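Local coordinates for protein putative laminarinase (Phanerochaete chrysosporium, PDB 2W39) that probably hydrolyses glucosidic linkages in beta-1,3- and mixed beta-1,3/1,4-glucans such as laminarin and lichenin, as an extracellular family 16 glycoside hydrolase of a white-rot fungus, at residues A[83-94]-A[179-190]. Sequence-based numbering, arbitrary orientation.
Sequences HVAVFDVRHMPQ and FNANGGGWYAME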
ATOM      1  N   HIS A  83      14.292   0.185  -9.240  1.00  5.50           N
ATOM      2  CA  HIS A  83      13.675   1.498  -9.281  1.00  5.08           C
ATOM      3  C   HIS A  83      13.487   2.013  -7.868  1.00  4.84           C
ATOM      4  O   HIS A  83      13.658   1.267  -6.892  1.00  5.19           O
ATOM      5  CB  HIS A  83      12.310   1.452  -9.994  1.00  5.28           C
ATOM      6  CG  HIS A  83      11.225   0.768  -9.214  1.00  4.66           C
ATOM      7  ND1 HIS A  83      11.214  -0.591  -8.976  1.00  5.19           N
ATOM      8  CD2 HIS A  83      10.079   1.250  -8.674  1.00  4.77           C
ATOM      9  CE1 HIS A  83      10.114  -0.904  -8.305  1.00  5.57           C
ATOM     10  NE2 HIS A  83       9.410   0.197  -8.103  1.00  5.23           N
ATOM     11  N   VAL A  84      13.118   3.296  -7.797  1.00  4.79           N
ATOM     12  CA  VAL A  84      12.637   3.892  -6.552  1.00  4.97           C
ATOM     13  C   VAL A  84      11.251   4.461  -6.797  1.00  4.51           C
ATOM     14  O   VAL A  84      11.034   5.146  -7.800  1.00  5.46           O
ATOM     15  CB  VAL A  84      13.574   5.023  -6.050  1.00  4.96           C
ATOM     16  CG1 VAL A  84      13.077   5.599  -4.742  1.00  8.27           C
ATOM     17  CG2 VAL A  84      14.994   4.499  -5.878  1.00  6.18           C
ATOM     18  N   ALA A  85      10.310   4.185  -5.894  1.00  4.83           N
ATOM     19  CA  ALA A  85       8.956   4.756  -5.968  1.00  5.08           C
ATOM     20  C   ALA A  85       8.724   5.589  -4.718  1.00  4.75           C
ATOM     21  O   ALA A  85       8.979   5.126  -3.605  1.00  5.33           O
ATOM     22  CB  ALA A  85       7.893   3.643  -6.077  1.00  5.75           C
ATOM     23  N   VAL A  86       8.241   6.815  -4.911  1.00  4.50           N
ATOM     24  CA  VAL A  86       8.013   7.745  -3.808  1.00  5.06           C
ATOM     25  C   VAL A  86       6.553   8.177  -3.821  1.00  4.80           C
ATOM     26  O   VAL A  86       6.064   8.689  -4.831  1.00  5.32           O
ATOM     27  CB  VAL A  86       8.919   8.994  -3.902  1.00  5.76           C
ATOM     28  CG1 VAL A  86       8.712   9.881  -2.678  1.00  7.04           C
ATOM     29  CG2 VAL A  86      10.391   8.573  -4.028  1.00  7.38           C
ATOM     30  N   PHE A  87       5.882   8.002  -2.689  1.00  5.04           N
ATOM     31  CA  PHE A  87       4.459   8.281  -2.506  1.00  5.40           C
ATOM     32  C   PHE A  87       4.314   9.422  -1.509  1.00  5.11           C
ATOM     33  O   PHE A  87       4.708   9.278  -0.354  1.00  5.68           O
ATOM     34  CB  PHE A  87       3.718   7.039  -1.946  1.00  5.42           C
ATOM     35  CG  PHE A  87       3.817   5.796  -2.803  1.00  4.99           C
ATOM     36  CD1 PHE A  87       2.729   5.368  -3.557  1.00  5.91           C
ATOM     37  CD2 PHE A  87       4.987   5.050  -2.840  1.00  5.57           C
ATOM     38  CE1 PHE A  87       2.817   4.210  -4.340  1.00  6.30           C
ATOM     39  CE2 PHE A  87       5.081   3.895  -3.636  1.00  6.00           C
ATOM     40  CZ  PHE A  87       4.005   3.482  -4.392  1.00  6.36           C
ATOM     41  N   ASP A  88       3.766  10.542  -1.970  1.00  4.88           N
ATOM     42  CA  ASP A  88       3.499  11.708  -1.110  1.00  5.50           C
ATOM     43  C   ASP A  88       2.012  11.638  -0.784  1.00  4.96           C
ATOM     44  O   ASP A  88       1.176  11.920  -1.649  1.00  5.25           O
ATOM     45  CB  ASP A  88       3.891  13.006  -1.830  1.00  6.10           C
ATOM     46  CG  ASP A  88       3.675  14.244  -0.993  1.00  6.77           C
ATOM     47  OD1 ASP A  88       3.115  14.156   0.108  1.00  7.59           O
ATOM     48  OD2 ASP A  88       4.066  15.327  -1.468  1.00  9.82           O
ATOM     49  N   VAL A  89       1.695  11.208   0.436  1.00  5.31           N
ATOM     50  CA  VAL A  89       0.333  10.808   0.794  1.00  5.38           C
ATOM     51  C   VAL A  89      -0.195  11.716   1.904  1.00  5.46           C
ATOM     52  O   VAL A  89       0.350  11.746   3.003  1.00  5.45           O
ATOM     53  CB  VAL A  89       0.304   9.351   1.278  1.00  5.47           C
ATOM     54  CG1 VAL A  89      -1.123   8.954   1.636  1.00  6.01           C
ATOM     55  CG2 VAL A  89       0.885   8.397   0.211  1.00  6.50           C
ATOM     56  N   ARG A  90      -1.254  12.457   1.600  1.00  5.63           N
ATOM     57  CA  ARG A  90      -1.884  13.360   2.568  1.00  6.19           C
ATOM     58  C   ARG A  90      -2.797  12.599   3.537  1.00  5.98           C
ATOM     59  O   ARG A  90      -2.946  13.004   4.688  1.00  6.53           O
ATOM     60  CB  ARG A  90      -2.691  14.453   1.857  1.00  6.76           C
ATOM     61  CG  ARG A  90      -1.852  15.292   0.902  1.00  8.26           C
ATOM     62  CD  ARG A  90      -2.657  16.510   0.433  1.00  9.81           C
ATOM     63  NE  ARG A  90      -1.975  17.295  -0.600  1.00 10.97           N
ATOM     64  CZ  ARG A  90      -2.234  17.234  -1.901  1.00  9.55           C
ATOM     65  NH1 ARG A  90      -3.132  16.391  -2.389  1.00 10.38           N
ATOM     66  NH2 ARG A  90      -1.566  18.025  -2.731  1.00 10.56           N
ATOM     67  N   HIS A  91      -3.450  11.538   3.054  1.00  5.22           N
ATOM     68  CA  HIS A  91      -4.483  10.834   3.809  1.00  5.52           C
ATOM     69  C   HIS A  91      -4.553   9.411   3.273  1.00  4.90           C
ATOM     70  O   HIS A  91      -4.424   9.195   2.065  1.00  5.13           O
ATOM     71  CB  HIS A  91      -5.832  11.535   3.600  1.00  5.70           C
ATOM     72  CG  HIS A  91      -6.908  11.155   4.574  1.00  5.54           C
ATOM     73  ND1 HIS A  91      -7.747  10.072   4.385  1.00  6.05           N
ATOM     74  CD2 HIS A  91      -7.319  11.755   5.718  1.00  6.75           C
ATOM     75  CE1 HIS A  91      -8.627  10.029   5.374  1.00  5.93           C
ATOM     76  NE2 HIS A  91      -8.384  11.034   6.198  1.00  6.58           N
ATOM     77  N   MET A  92      -4.753   8.446   4.164  1.00  4.75           N
ATOM     78  CA  MET A  92      -5.037   7.071   3.751  1.00  4.82           C
ATOM     79  C   MET A  92      -6.383   6.648   4.330  1.00  5.06           C
ATOM     80  O   MET A  92      -6.880   7.245   5.290  1.00  5.52           O
ATOM     81  CB  MET A  92      -3.947   6.096   4.208  1.00  5.27           C
ATOM     82  CG  MET A  92      -3.940   5.801   5.706  1.00  5.97           C
ATOM     83  SD  MET A  92      -2.860   4.425   6.186  1.00  5.76           S
ATOM     84  CE  MET A  92      -1.225   5.137   5.852  1.00  6.28           C
ATOM     85  N   PRO A  93      -7.008   5.623   3.743  1.00  5.15           N
ATOM     86  CA  PRO A  93      -8.312   5.254   4.281  1.00  5.32           C
ATOM     87  C   PRO A  93      -8.272   4.866   5.742  1.00  5.61           C
ATOM     88  O   PRO A  93      -7.357   4.170   6.206  1.00  5.92           O
ATOM     89  CB  PRO A  93      -8.722   4.057   3.418  1.00  5.53           C
ATOM     90  CG  PRO A  93      -8.013   4.301   2.083  1.00  5.21           C
ATOM     91  CD  PRO A  93      -6.674   4.893   2.504  1.00  5.23           C
ATOM     92  N   GLN A  94      -9.331   5.253   6.442  1.00  6.09           N
ATOM     93  CA  GLN A  94      -9.547   4.804   7.817  1.00  6.80           C
ATOM     94  C   GLN A  94     -10.997   4.382   8.006  1.00  6.66           C
ATOM     95  O   GLN A  94     -11.868   4.730   7.214  1.00  7.16           O
ATOM     96  CB  GLN A  94      -9.132   5.868   8.838  1.00  7.70           C
ATOM     97  CG  GLN A  94      -9.960   7.134   8.763  1.00  8.64           C
ATOM     98  CD  GLN A  94      -9.600   8.107   9.860  1.00  9.11           C
ATOM     99  OE1 GLN A  94      -8.496   8.651   9.896  1.00  8.68           O
ATOM    100  NE2 GLN A  94     -10.537   8.339  10.768  1.00 12.55           N
ATOM    101  N   PHE A 179      -1.684   8.612  11.386  1.00  5.55           N
ATOM    102  CA  PHE A 179      -1.117   9.161  10.152  1.00  5.18           C
ATOM    103  C   PHE A 179      -1.985  10.295   9.617  1.00  5.02           C
ATOM    104  O   PHE A 179      -1.485  11.367   9.251  1.00  5.27           O
ATOM    105  CB  PHE A 179      -1.024   7.992   9.174  1.00  4.96           C
ATOM    106  CG  PHE A 179      -0.609   8.336   7.759  1.00  4.70           C
ATOM    107  CD1 PHE A 179       0.711   8.178   7.338  1.00  5.62           C
ATOM    108  CD2 PHE A 179      -1.571   8.667   6.807  1.00  5.06           C
ATOM    109  CE1 PHE A 179       1.074   8.384   6.007  1.00  5.63           C
ATOM    110  CE2 PHE A 179      -1.216   8.866   5.455  1.00  5.49           C
ATOM    111  CZ  PHE A 179       0.096   8.728   5.070  1.00  5.49           C
ATOM    112  N   ASN A 180      -3.295  10.066   9.567  1.00  5.13           N
ATOM    113  CA  ASN A 180      -4.181  11.068   8.993  1.00  5.84           C
ATOM    114  C   ASN A 180      -4.210  12.362   9.805  1.00  5.63           C
ATOM    115  O   ASN A 180      -4.211  13.469   9.245  1.00  6.60           O
ATOM    116  CB  ASN A 180      -5.580  10.490   8.817  1.00  6.59           C
ATOM    117  CG  ASN A 180      -5.635   9.465   7.705  1.00  5.58           C
ATOM    118  OD1 ASN A 180      -4.800   9.494   6.790  1.00  5.73           O
ATOM    119  ND2 ASN A 180      -6.602   8.557   7.765  1.00  6.39           N
ATOM    120  N   ALA A 181      -4.233  12.223  11.130  1.00  6.53           N
ATOM    121  CA  ALA A 181      -4.233  13.400  12.008  1.00  7.11           C
ATOM    122  C   ALA A 181      -2.974  14.247  11.830  1.00  7.20           C
ATOM    123  O   ALA A 181      -2.991  15.468  12.041  1.00  7.64           O
ATOM    124  CB  ALA A 181      -4.356  12.938  13.454  1.00  9.18           C
ATOM    125  N   ASN A 182      -1.887  13.586  11.464  1.00  7.21           N
ATOM    126  CA  ASN A 182      -0.593  14.221  11.269  1.00  7.62           C
ATOM    127  C   ASN A 182      -0.391  14.758   9.847  1.00  7.67           C
ATOM    128  O   ASN A 182       0.688  15.266   9.539  1.00  8.59           O
ATOM    129  CB  ASN A 182       0.510  13.222  11.637  1.00  8.21           C
ATOM    130  CG  ASN A 182       1.812  13.900  11.991  1.00  8.59           C
ATOM    131  OD1 ASN A 182       1.836  14.880  12.747  1.00 10.62           O
ATOM    132  ND2 ASN A 182       2.919  13.382  11.457  1.00  9.01           N
ATOM    133  N   GLY A 183      -1.398  14.636   8.974  1.00  7.09           N
ATOM    134  CA  GLY A 183      -1.246  15.074   7.587  1.00  6.99           C
ATOM    135  C   GLY A 183      -0.483  14.109   6.697  1.00  6.42           C
ATOM    136  O   GLY A 183       0.008  14.504   5.636  1.00  6.73           O
ATOM    137  N   GLY A 184      -0.368  12.861   7.125  1.00  6.15           N
ATOM    138  CA  GLY A 184       0.220  11.818   6.297  1.00  6.28           C
ATOM    139  C   GLY A 184       1.728  11.893   6.294  1.00  5.56           C
ATOM    140  O   GLY A 184       2.358  12.063   7.349  1.00  6.09           O
ATOM    141  N   GLY A 185       2.334  11.774   5.114  1.00  5.79           N
ATOM    142  CA  GLY A 185       3.784  11.745   5.002  1.00  6.09           C
ATOM    143  C   GLY A 185       4.206  11.098   3.709  1.00  5.46           C
ATOM    144  O   GLY A 185       3.420  10.986   2.766  1.00  5.71           O
ATOM    145  N   TRP A 186       5.469  10.691   3.675  1.00  5.03           N
ATOM    146  CA  TRP A 186       6.076  10.142   2.470  1.00  5.27           C
ATOM    147  C   TRP A 186       6.509   8.716   2.725  1.00  5.19           C
ATOM    148  O   TRP A 186       7.112   8.391   3.765  1.00  5.87           O
ATOM    149  CB  TRP A 186       7.313  10.933   2.056  1.00  5.94           C
ATOM    150  CG  TRP A 186       7.053  12.350   1.668  1.00  6.38           C
ATOM    151  CD1 TRP A 186       6.821  12.813   0.397  1.00  6.82           C
ATOM    152  CD2 TRP A 186       7.036  13.492   2.530  1.00  6.83           C
ATOM    153  NE1 TRP A 186       6.660  14.176   0.423  1.00  7.82           N
ATOM    154  CE2 TRP A 186       6.784  14.619   1.715  1.00  7.24           C
ATOM    155  CE3 TRP A 186       7.199  13.672   3.917  1.00  6.76           C
ATOM    156  CZ2 TRP A 186       6.711  15.922   2.230  1.00  8.10           C
ATOM    157  CZ3 TRP A 186       7.139  14.979   4.429  1.00  7.96           C
ATOM    158  CH2 TRP A 186       6.891  16.085   3.581  1.00  8.20           C
ATOM    159  N   TYR A 187       6.190   7.847   1.776  1.00  4.67           N
ATOM    160  CA  TYR A 187       6.740   6.487   1.725  1.00  4.91           C
ATOM    161  C   TYR A 187       7.605   6.387   0.493  1.00  4.58           C
ATOM    162  O   TYR A 187       7.170   6.761  -0.607  1.00  5.73           O
ATOM    163  CB  TYR A 187       5.624   5.445   1.665  1.00  4.76           C
ATOM    164  CG  TYR A 187       5.119   5.057   3.040  1.00  5.15           C
ATOM    165  CD1 TYR A 187       4.018   5.690   3.624  1.00  5.33           C
ATOM    166  CD2 TYR A 187       5.772   4.054   3.763  1.00  5.15           C
ATOM    167  CE1 TYR A 187       3.575   5.307   4.902  1.00  5.63           C
ATOM    168  CE2 TYR A 187       5.352   3.696   5.037  1.00  5.40           C
ATOM    169  CZ  TYR A 187       4.256   4.325   5.590  1.00  5.15           C
ATOM    170  OH  TYR A 187       3.891   3.938   6.854  1.00  5.89           O
ATOM    171  N   ALA A 188       8.815   5.854   0.649  1.00  4.74           N
ATOM    172  CA  ALA A 188       9.713   5.632  -0.489  1.00  4.92           C
ATOM    173  C   ALA A 188      10.193   4.193  -0.437  1.00  4.85           C
ATOM    174  O   ALA A 188      10.484   3.658   0.637  1.00  5.68           O
ATOM    175  CB  ALA A 188      10.886   6.592  -0.443  1.00  5.51           C
ATOM    176  N   MET A 189      10.290   3.564  -1.601  1.00  4.72           N
ATOM    177  CA  MET A 189      10.749   2.180  -1.688  1.00  4.73           C
ATOM    178  C   MET A 189      11.817   2.119  -2.760  1.00  4.86           C
ATOM    179  O   MET A 189      11.567   2.552  -3.891  1.00  5.43           O
ATOM    180  CB  MET A 189       9.561   1.259  -2.000  1.00  5.26           C
ATOM    181  CG  MET A 189       9.834  -0.246  -1.966  1.00  6.65           C
ATOM    182  SD  MET A 189      10.820  -0.869  -3.354  1.00  5.98           S
ATOM    183  CE  MET A 189       9.724  -0.551  -4.729  1.00  9.51           C
ATOM    184  N   GLU A 190      13.003   1.626  -2.394  1.00  4.82           N
ATOM    185  CA  GLU A 190      14.078   1.349  -3.335  1.00  5.35           C
ATOM    186  C   GLU A 190      14.224  -0.153  -3.496  1.00  5.00           C
ATOM    187  O   GLU A 190      14.389  -0.880  -2.514  1.00  5.70           O
ATOM    188  CB  GLU A 190      15.402   1.959  -2.851  1.00  5.19           C
ATOM    189  CG  GLU A 190      16.578   1.626  -3.779  1.00  6.44           C
ATOM    190  CD  GLU A 190      17.915   2.155  -3.314  1.00  7.34           C
ATOM    191  OE1 GLU A 190      18.024   2.556  -2.143  1.00  8.67           O
ATOM    192  OE2 GLU A 190      18.868   2.134  -4.135  1.00  9.11           O
TER
HETATM  193  O   HOH W   1      -4.812  13.775   6.608  1.00  9.14           O
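The side-chain amide of N180 reaches across to H91, M92 and Q94 and is gripped at both ends. Its OD1 accepts the backbone N-H of M92 on a lone pair in the carbonyl plane (2.8 Å from M92 N to N180 OD1), while ND2 donates to M92 O and, almost straight, to Q94 OE1. The Q94 amide lies nearly coplanar with it. The H91 ring stacks on the same amide, the two planes only 2° apart, with N180 CG 3.4 Å above the ring plane near its rim; H91 ND1 turns instead to the carbonyl of Y288. With alanine at N180 the amide is gone, and the backbone N-H and carbonyl of M92 would probably be left without these partners, with the Q94 amide free to turn.

Beside this amide, the F179 ring is sandwiched: G184 CA lies over one face, and M92 CE sits over the centre of the other, 3.6 Å from the centroid, in a CH-pi contact. M92 gets there with CG between backbone N and carbonyl carbon (chi1 73°) and a bend at chi3. V89 meets the ring edge, CG1 lying 3.7 Å from F179 CZ.

Strands 83-89 and 185-190 are antiparallel neighbours in one sheet of the GH16 beta-sandwich, joined by paired backbone bonds at A85-M189, F87-Y187 and V89-G185. The side chains of F87, Y187 and M189 pack against strand 115-120 of the other sheet; V86, W186 and A188 meet helix 210-214. A classic bulge at R90 and H91, opposite D290, accompanies the corner the chain turns at R90. D88 runs alongside W186, its carboxylate turned 37° from the indole and salt-bridged to R203. At the far end M189 folds back, with CE 3.5 Å from H83 NE2, which is hydrogen-bonded to E104.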